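Local atomic coordinates of phosphoribosylaminoimidazole carboxylase, ATPase subunit (Thermus thermophilus, PDB entry 3AW8), a protein that probably catalyses the ATP-dependent joining of bicarbonate to 5-aminoimidazole ribonucleotide, giving N5-carboxyaminoimidazole ribonucleotide in purine biosynthesis. Residues R26-S31 / L54-G59; A61-E66 / G80-Y85. One frame throughout, in Å; residues are numbered along the deposited sequence.

Contact 1: R26-S31 / L54-G59; sequences RFLDPS and LRFAEG
Arg-26 supplies all the polar bonds that tie strand segment 26-31 to the end of the helix in 54-59. One nitrogen serves two backbone carbonyls. Arg-26 NH1 lies 2.8 Å from Phe-56 O, a fairly straight bond. Arg-26 NH1 also donates to Glu-58 O, at 2.8 Å. The two oxygens are met differently. Phe-56 O lies in the guanidinium plane, yet NH1 stands well above the plane of that carbonyl, whereas Glu-58 O receives NH1 within its own carbonyl plane.

The ionic part is a salt bridge from Arg-26 NH2 to Glu-58 OE1 at 3.1 Å, in which NH2 reaches OE1 from above the carboxylate plane. Glu-58 is gripped end-on, NH1 taking its carbonyl and NH2 its carboxylate. The positive group thus sits against the carbonyl end of helix 50-57, where it would probably be favoured by the helix dipole. The Arg-26 side chain is extended through chi1 and chi2 and bends at chi3 (-66°), turning the guanidinium toward the helix end.

The apolar part centres on the Phe-56 ring. Leu-28 CB lies over one face as a CH-pi contact, 3.9 Å from the ring centroid, and Arg-26 CG packs 3.8 Å from Phe-56 CD2.

This is helix-on-sheet packing in a Rossmann-like domain. Strand 25-29 runs between strands 2-5 and 41-44, and helix 50-57 covers it on the side of Arg-26 and Leu-28; Phe-56 also touches Leu-5 of strand 2-5 and Leu-78 of helix 72-81.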
ATOM      1  N   ARG A  26       9.549 -14.289   5.049  1.00 36.20           N
ATOM      2  CA  ARG A  26      10.714 -15.017   4.581  1.00 34.91           C
ATOM      3  C   ARG A  26      10.239 -15.779   3.354  1.00 35.11           C
ATOM      4  O   ARG A  26       9.222 -16.473   3.397  1.00 34.93           O
ATOM      5  CB  ARG A  26      11.226 -15.996   5.632  1.00 37.24           C
ATOM      6  CG  ARG A  26      12.445 -16.776   5.155  1.00 38.16           C
ATOM      7  CD  ARG A  26      12.919 -17.755   6.203  1.00 39.14           C
ATOM      8  NE  ARG A  26      13.425 -17.081   7.393  1.00 38.52           N
ATOM      9  CZ  ARG A  26      13.482 -17.646   8.595  1.00 38.90           C
ATOM     10  NH1 ARG A  26      13.061 -18.890   8.762  1.00 38.40           N
ATOM     11  NH2 ARG A  26      13.957 -16.968   9.628  1.00 37.79           N
ATOM     12  N   PHE A  27      10.957 -15.643   2.249  1.00 34.98           N
ATOM     13  CA  PHE A  27      10.562 -16.339   1.031  1.00 34.88           C
ATOM     14  C   PHE A  27      11.544 -17.444   0.702  1.00 35.67           C
ATOM     15  O   PHE A  27      12.686 -17.431   1.160  1.00 36.13           O
ATOM     16  CB  PHE A  27      10.494 -15.368  -0.165  1.00 31.96           C
ATOM     17  CG  PHE A  27       9.603 -14.186   0.060  1.00 28.91           C
ATOM     18  CD1 PHE A  27      10.105 -13.020   0.631  1.00 28.41           C
ATOM     19  CD2 PHE A  27       8.248 -14.263  -0.226  1.00 27.74           C
ATOM     20  CE1 PHE A  27       9.262 -11.947   0.918  1.00 27.37           C
ATOM     21  CE2 PHE A  27       7.395 -13.196   0.059  1.00 27.42           C
ATOM     22  CZ  PHE A  27       7.906 -12.034   0.635  1.00 26.47           C
ATOM     23  N   LEU A  28      11.084 -18.405  -0.091  1.00 36.84           N
ATOM     24  CA  LEU A  28      11.925 -19.505  -0.551  1.00 37.46           C
ATOM     25  C   LEU A  28      11.705 -19.500  -2.060  1.00 36.93           C
ATOM     26  O   LEU A  28      10.569 -19.436  -2.522  1.00 36.44           O
ATOM     27  CB  LEU A  28      11.476 -20.859   0.022  1.00 37.36           C
ATOM     28  CG  LEU A  28      12.538 -21.976   0.043  1.00 39.82           C
ATOM     29  CD1 LEU A  28      11.853 -23.331   0.194  1.00 40.02           C
ATOM     30  CD2 LEU A  28      13.359 -21.979  -1.228  1.00 38.63           C
ATOM     31  N   ASP A  29      12.790 -19.527  -2.818  1.00 36.60           N
ATOM     32  CA  ASP A  29      12.700 -19.540  -4.266  1.00 37.88           C
ATOM     33  C   ASP A  29      14.054 -19.967  -4.789  1.00 38.38           C
ATOM     34  O   ASP A  29      15.083 -19.598  -4.233  1.00 38.24           O
ATOM     35  CB  ASP A  29      12.338 -18.152  -4.816  1.00 38.79           C
ATOM     36  CG  ASP A  29      11.850 -18.210  -6.261  1.00 42.70           C
ATOM     37  OD1 ASP A  29      12.683 -18.413  -7.178  1.00 43.98           O
ATOM     38  OD2 ASP A  29      10.624 -18.077  -6.480  1.00 40.94           O
ATOM     39  N   PRO A  30      14.070 -20.772  -5.856  1.00 39.04           N
ATOM     40  CA  PRO A  30      15.315 -21.253  -6.454  1.00 41.08           C
ATOM     41  C   PRO A  30      16.121 -20.195  -7.209  1.00 43.24           C
ATOM     42  O   PRO A  30      17.282 -20.415  -7.557  1.00 44.16           O
ATOM     43  CB  PRO A  30      14.838 -22.395  -7.354  1.00 40.61           C
ATOM     44  CG  PRO A  30      13.464 -21.967  -7.744  1.00 38.66           C
ATOM     45  CD  PRO A  30      12.904 -21.446  -6.452  1.00 38.85           C
ATOM     46  N   SER A  31      15.515 -19.041  -7.453  1.00 45.35           N
ATOM     47  CA  SER A  31      16.207 -17.984  -8.170  1.00 46.44           C
ATOM     48  C   SER A  31      16.638 -16.842  -7.266  1.00 47.01           C
ATOM     49  O   SER A  31      15.817 -16.227  -6.594  1.00 48.62           O
ATOM     50  CB  SER A  31      15.323 -17.440  -9.278  1.00 47.34           C
ATOM     51  OG  SER A  31      15.967 -16.348  -9.901  1.00 54.11           O
ATOM     52  N   LEU A  54      13.781 -27.039   5.165  1.00 46.38           N
ATOM     53  CA  LEU A  54      13.789 -26.993   6.631  1.00 47.25           C
ATOM     54  C   LEU A  54      14.496 -25.763   7.215  1.00 47.18           C
ATOM     55  O   LEU A  54      14.089 -25.238   8.254  1.00 43.01           O
ATOM     56  CB  LEU A  54      14.419 -28.272   7.179  1.00 48.67           C
ATOM     57  CG  LEU A  54      13.692 -29.548   6.734  1.00 51.28           C
ATOM     58  CD1 LEU A  54      14.471 -30.760   7.197  1.00 50.61           C
ATOM     59  CD2 LEU A  54      12.269 -29.572   7.293  1.00 51.64           C
ATOM     60  N   ARG A  55      15.552 -25.312   6.545  1.00 48.39           N
ATOM     61  CA  ARG A  55      16.283 -24.131   6.983  1.00 49.69           C
ATOM     62  C   ARG A  55      15.336 -22.929   6.921  1.00 50.81           C
ATOM     63  O   ARG A  55      15.246 -22.138   7.861  1.00 52.57           O
ATOM     64  CB  ARG A  55      17.492 -23.900   6.077  1.00 51.20           C
ATOM     65  CG  ARG A  55      18.303 -22.666   6.431  1.00 55.89           C
ATOM     66  CD  ARG A  55      19.634 -22.608   5.683  1.00 59.36           C
ATOM     67  NE  ARG A  55      19.495 -22.528   4.227  1.00 62.84           N
ATOM     68  CZ  ARG A  55      19.702 -23.545   3.389  1.00 64.41           C
ATOM     69  NH1 ARG A  55      19.551 -23.368   2.082  1.00 63.78           N
ATOM     70  NH2 ARG A  55      20.064 -24.740   3.852  1.00 63.71           N
ATOM     71  N   PHE A  56      14.617 -22.811   5.807  1.00 49.77           N
ATOM     72  CA  PHE A  56      13.665 -21.724   5.606  1.00 48.03           C
ATOM     73  C   PHE A  56      12.490 -21.795   6.591  1.00 48.48           C
ATOM     74  O   PHE A  56      11.919 -20.773   6.973  1.00 48.78           O
ATOM     75  CB  PHE A  56      13.170 -21.758   4.139  1.00 46.29           C
ATOM     76  CG  PHE A  56      11.718 -21.380   3.952  1.00 41.89           C
ATOM     77  CD1 PHE A  56      10.714 -22.331   4.089  1.00 37.26           C
ATOM     78  CD2 PHE A  56      11.357 -20.064   3.651  1.00 42.48           C
ATOM     79  CE1 PHE A  56       9.371 -21.991   3.934  1.00 38.32           C
ATOM     80  CE2 PHE A  56      10.009 -19.707   3.494  1.00 41.85           C
ATOM     81  CZ  PHE A  56       9.011 -20.680   3.637  1.00 38.78           C
ATOM     82  N   ALA A  57      12.141 -22.995   7.031  1.00 48.73           N
ATOM     83  CA  ALA A  57      11.005 -23.139   7.933  1.00 48.66           C
ATOM     84  C   ALA A  57      11.245 -22.776   9.394  1.00 47.88           C
ATOM     85  O   ALA A  57      10.294 -22.537  10.128  1.00 47.89           O
ATOM     86  CB  ALA A  57      10.454 -24.551   7.838  1.00 49.40           C
ATOM     87  N   GLU A  58      12.505 -22.711   9.809  1.00 48.92           N
ATOM     88  CA  GLU A  58      12.835 -22.413  11.201  1.00 50.81           C
ATOM     89  C   GLU A  58      12.212 -21.139  11.747  1.00 49.33           C
ATOM     90  O   GLU A  58      12.255 -20.090  11.116  1.00 50.91           O
ATOM     91  CB  GLU A  58      14.360 -22.354  11.381  1.00 56.45           C
ATOM     92  CG  GLU A  58      15.011 -21.032  10.970  1.00 64.37           C
ATOM     93  CD  GLU A  58      14.957 -19.981  12.080  1.00 70.67           C
ATOM     94  OE1 GLU A  58      15.190 -18.782  11.785  1.00 71.43           O
ATOM     95  OE2 GLU A  58      14.688 -20.357  13.248  1.00 73.36           O
ATOM     96  N   GLY A  59      11.630 -21.239  12.933  1.00 48.63           N
ATOM     97  CA  GLY A  59      11.030 -20.081  13.566  1.00 48.35           C
ATOM     98  C   GLY A  59       9.741 -19.561  12.961  1.00 49.78           C
ATOM     99  O   GLY A  59       9.064 -18.732  13.573  1.00 50.40           O
TER

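Contact 2: A61-E66 / G80-Y85; sequences ALVTYE and GRLPLY
With chi1 at 173°, Val-63 turns CG1 away from its own amide nitrogen, which spreads its two methyls over two leucines of segment 80-85: CG2 meets Leu-82 CD2, while Val-63 CG1 lies 3.8 Å from Leu-84 CD1. In Thr-64 the same kind of rotation (chi1 -176°) places the hydroxyl, not the methyl, on the side of Tyr-85. Thr-64 OG1 donates to Tyr-85 O at 2.7 Å, arriving in the plane of that carbonyl.

The backbones join through Val-63, which uses both its polar atoms. Val-63 N donates to Pro-83 O at 3.0 Å. Val-63 O accepts from Tyr-85 N at 3.1 Å; one residue bonding to the two that flank Leu-84 is the pattern of a parallel bridge. The CA of Leu-84 also points its hydrogen at Val-63 O. Only one bridge forms; residues 61-65 and 82-85 run 44° apart.

Outside it, Leu-62 CB packs 4.1 Å from Pro-83 CB and approaches the edge of the Tyr-85 ring. Leu-84 CD1 likewise stands at the edge of the Tyr-65 ring, 4.4 Å from Tyr-65 CD1. Because Thr-64 OG1 also hydrogen-bonds His-282 NE2, a valine in its place would probably leave both that imidazole and Tyr-85 O without their hydroxyl mate.

Strand 62-65, helix 72-81 and the bridged residues 83-85 resemble a beta-alpha-beta unit at the edge of the Rossmann-like sheet, the last element being extended chain rather than a clear strand. It lies on the side away from strand 2-5, and helix 278-287 reaches Leu-62 and Tyr-85.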
ATOM      1  N   ALA A  61       6.010 -18.852  11.967  1.00 47.70           N
ATOM      2  CA  ALA A  61       4.784 -18.980  12.724  1.00 46.96           C
ATOM      3  C   ALA A  61       3.849 -19.852  11.903  1.00 48.04           C
ATOM      4  O   ALA A  61       3.151 -20.707  12.441  1.00 51.52           O
ATOM      5  CB  ALA A  61       4.174 -17.624  12.953  1.00 43.41           C
ATOM      6  N   LEU A  62       3.852 -19.631  10.590  1.00 46.77           N
ATOM      7  CA  LEU A  62       3.012 -20.388   9.665  1.00 44.54           C
ATOM      8  C   LEU A  62       3.622 -20.305   8.264  1.00 45.17           C
ATOM      9  O   LEU A  62       4.528 -19.508   8.020  1.00 45.65           O
ATOM     10  CB  LEU A  62       1.580 -19.830   9.658  1.00 41.21           C
ATOM     11  CG  LEU A  62       1.297 -18.446   9.052  1.00 41.48           C
ATOM     12  CD1 LEU A  62       1.046 -18.575   7.551  1.00 38.75           C
ATOM     13  CD2 LEU A  62       0.071 -17.832   9.718  1.00 38.51           C
ATOM     14  N   VAL A  63       3.131 -21.134   7.349  1.00 44.64           N
ATOM     15  CA  VAL A  63       3.636 -21.152   5.989  1.00 43.16           C
ATOM     16  C   VAL A  63       2.505 -21.173   4.984  1.00 43.89           C
ATOM     17  O   VAL A  63       1.556 -21.945   5.124  1.00 46.20           O
ATOM     18  CB  VAL A  63       4.525 -22.383   5.741  1.00 43.32           C
ATOM     19  CG1 VAL A  63       4.905 -22.462   4.270  1.00 41.69           C
ATOM     20  CG2 VAL A  63       5.775 -22.299   6.607  1.00 41.67           C
ATOM     21  N   THR A  64       2.608 -20.315   3.973  1.00 42.47           N
ATOM     22  CA  THR A  64       1.611 -20.232   2.912  1.00 40.16           C
ATOM     23  C   THR A  64       2.410 -20.241   1.599  1.00 41.94           C
ATOM     24  O   THR A  64       3.638 -20.260   1.625  1.00 41.34           O
ATOM     25  CB  THR A  64       0.763 -18.936   3.068  1.00 39.87           C
ATOM     26  OG1 THR A  64      -0.280 -18.910   2.086  1.00 35.35           O
ATOM     27  CG2 THR A  64       1.647 -17.693   2.934  1.00 38.56           C
ATOM     28  N   TYR A  65       1.739 -20.248   0.453  1.00 43.72           N
ATOM     29  CA  TYR A  65       2.466 -20.272  -0.820  1.00 45.63           C
ATOM     30  C   TYR A  65       1.863 -19.356  -1.881  1.00 44.70           C
ATOM     31  O   TYR A  65       0.673 -19.055  -1.834  1.00 42.44           O
ATOM     32  CB  TYR A  65       2.537 -21.708  -1.352  1.00 46.35           C
ATOM     33  CG  TYR A  65       1.263 -22.489  -1.138  1.00 48.26           C
ATOM     34  CD1 TYR A  65       1.025 -23.163   0.063  1.00 48.76           C
ATOM     35  CD2 TYR A  65       0.271 -22.512  -2.110  1.00 49.65           C
ATOM     36  CE1 TYR A  65      -0.178 -23.837   0.287  1.00 49.96           C
ATOM     37  CE2 TYR A  65      -0.937 -23.182  -1.897  1.00 51.63           C
ATOM     38  CZ  TYR A  65      -1.153 -23.840  -0.699  1.00 51.08           C
ATOM     39  OH  TYR A  65      -2.347 -24.489  -0.500  1.00 52.32           O
ATOM     40  N   GLU A  66       2.692 -18.920  -2.834  1.00 44.95           N
ATOM     41  CA  GLU A  66       2.239 -18.036  -3.913  1.00 45.99           C
ATOM     42  C   GLU A  66       2.529 -18.625  -5.282  1.00 46.83           C
ATOM     43  O   GLU A  66       1.887 -18.278  -6.261  1.00 48.28           O
ATOM     44  CB  GLU A  66       2.896 -16.653  -3.795  1.00 43.75           C
ATOM     45  CG  GLU A  66       4.430 -16.658  -3.858  1.00 45.36           C
ATOM     46  CD  GLU A  66       4.990 -16.183  -5.199  1.00 44.81           C
ATOM     47  OE1 GLU A  66       5.549 -17.007  -5.953  1.00 39.93           O
ATOM     48  OE2 GLU A  66       4.870 -14.971  -5.496  1.00 46.54           O
ATOM     49  N   GLY A  80       3.536 -30.949   8.858  1.00 63.01           N
ATOM     50  CA  GLY A  80       3.641 -31.501  10.192  1.00 62.39           C
ATOM     51  C   GLY A  80       4.269 -30.502  11.142  1.00 62.54           C
ATOM     52  O   GLY A  80       3.715 -30.214  12.204  1.00 64.08           O
ATOM     53  N   ARG A  81       5.415 -29.961  10.737  1.00 61.43           N
ATOM     54  CA  ARG A  81       6.190 -28.995  11.521  1.00 60.12           C
ATOM     55  C   ARG A  81       5.460 -27.710  11.939  1.00 58.33           C
ATOM     56  O   ARG A  81       5.517 -27.317  13.107  1.00 58.61           O
ATOM     57  CB  ARG A  81       7.451 -28.629  10.741  1.00 62.59           C
ATOM     58  CG  ARG A  81       8.039 -29.810   9.966  1.00 66.44           C
ATOM     59  CD  ARG A  81       9.092 -30.569  10.749  1.00 70.01           C
ATOM     60  NE  ARG A  81      10.444 -30.177  10.352  1.00 72.61           N
ATOM     61  CZ  ARG A  81      10.938 -28.950  10.481  1.00 74.00           C
ATOM     62  NH1 ARG A  81      12.178 -28.688  10.089  1.00 75.43           N
ATOM     63  NH2 ARG A  81      10.198 -27.983  11.006  1.00 74.97           N
ATOM     64  N   LEU A  82       4.800 -27.039  10.995  1.00 55.24           N
ATOM     65  CA  LEU A  82       4.072 -25.809  11.315  1.00 51.22           C
ATOM     66  C   LEU A  82       2.735 -25.683  10.583  1.00 47.98           C
ATOM     67  O   LEU A  82       2.437 -26.464   9.681  1.00 45.56           O
ATOM     68  CB  LEU A  82       4.946 -24.567  11.040  1.00 51.57           C
ATOM     69  CG  LEU A  82       5.671 -24.265   9.720  1.00 53.07           C
ATOM     70  CD1 LEU A  82       7.134 -24.632   9.844  1.00 54.19           C
ATOM     71  CD2 LEU A  82       5.027 -24.996   8.563  1.00 53.53           C
ATOM     72  N   PRO A  83       1.901 -24.707  10.978  1.00 45.74           N
ATOM     73  CA  PRO A  83       0.604 -24.528  10.318  1.00 46.19           C
ATOM     74  C   PRO A  83       0.829 -24.184   8.850  1.00 47.50           C
ATOM     75  O   PRO A  83       1.788 -23.489   8.515  1.00 46.75           O
ATOM     76  CB  PRO A  83      -0.027 -23.366  11.083  1.00 44.98           C
ATOM     77  CG  PRO A  83       0.623 -23.433  12.422  1.00 43.92           C
ATOM     78  CD  PRO A  83       2.054 -23.749  12.084  1.00 44.86           C
ATOM     79  N   LEU A  84      -0.058 -24.665   7.986  1.00 47.76           N
ATOM     80  CA  LEU A  84       0.057 -24.423   6.558  1.00 49.26           C
ATOM     81  C   LEU A  84      -1.302 -24.078   5.984  1.00 49.75           C
ATOM     82  O   LEU A  84      -2.223 -24.882   6.059  1.00 50.34           O
ATOM     83  CB  LEU A  84       0.595 -25.672   5.856  1.00 50.07           C
ATOM     84  CG  LEU A  84       0.756 -25.621   4.337  1.00 50.91           C
ATOM     85  CD1 LEU A  84       2.074 -24.939   4.005  1.00 51.87           C
ATOM     86  CD2 LEU A  84       0.721 -27.032   3.753  1.00 51.61           C
ATOM     87  N   TYR A  85      -1.425 -22.886   5.411  1.00 50.07           N
ATOM     88  CA  TYR A  85      -2.686 -22.467   4.815  1.00 51.62           C
ATOM     89  C   TYR A  85      -2.413 -21.831   3.462  1.00 51.07           C
ATOM     90  O   TYR A  85      -1.509 -21.013   3.337  1.00 53.10           O
ATOM     91  CB  TYR A  85      -3.401 -21.449   5.701  1.00 53.68           C
ATOM     92  CG  TYR A  85      -3.426 -21.787   7.173  1.00 57.92           C
ATOM     93  CD1 TYR A  85      -2.330 -21.515   7.987  1.00 59.45           C
ATOM     94  CD2 TYR A  85      -4.563 -22.338   7.767  1.00 59.32           C
ATOM     95  CE1 TYR A  85      -2.363 -21.772   9.358  1.00 61.06           C
ATOM     96  CE2 TYR A  85      -4.607 -22.600   9.137  1.00 60.13           C
ATOM     97  CZ  TYR A  85      -3.502 -22.312   9.925  1.00 61.15           C
ATOM     98  OH  TYR A  85      -3.534 -22.557  11.281  1.00 63.09           O
TER

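Overall arrangement
The two contacts follow one another along the chain, contact 1 closing before contact 2 opens, and their centres are 11 Å apart. Helix 50-57 leads directly into strand 62-65, so the chain passes from one to the other through a short turn. Both are built on the same four-stranded parallel sheet: contact 1 packs a helix against the inner strand 25-29, and contact 2 lines the outermost strand 62-65. They touch where Ala-57 meets Leu-82. Together they illustrate, in a Rossmann-like pre-ATP-grasp domain, how a helix packs on one face of the sheet while the chain leaving the next helix runs along its edge, away from the AMP pocket.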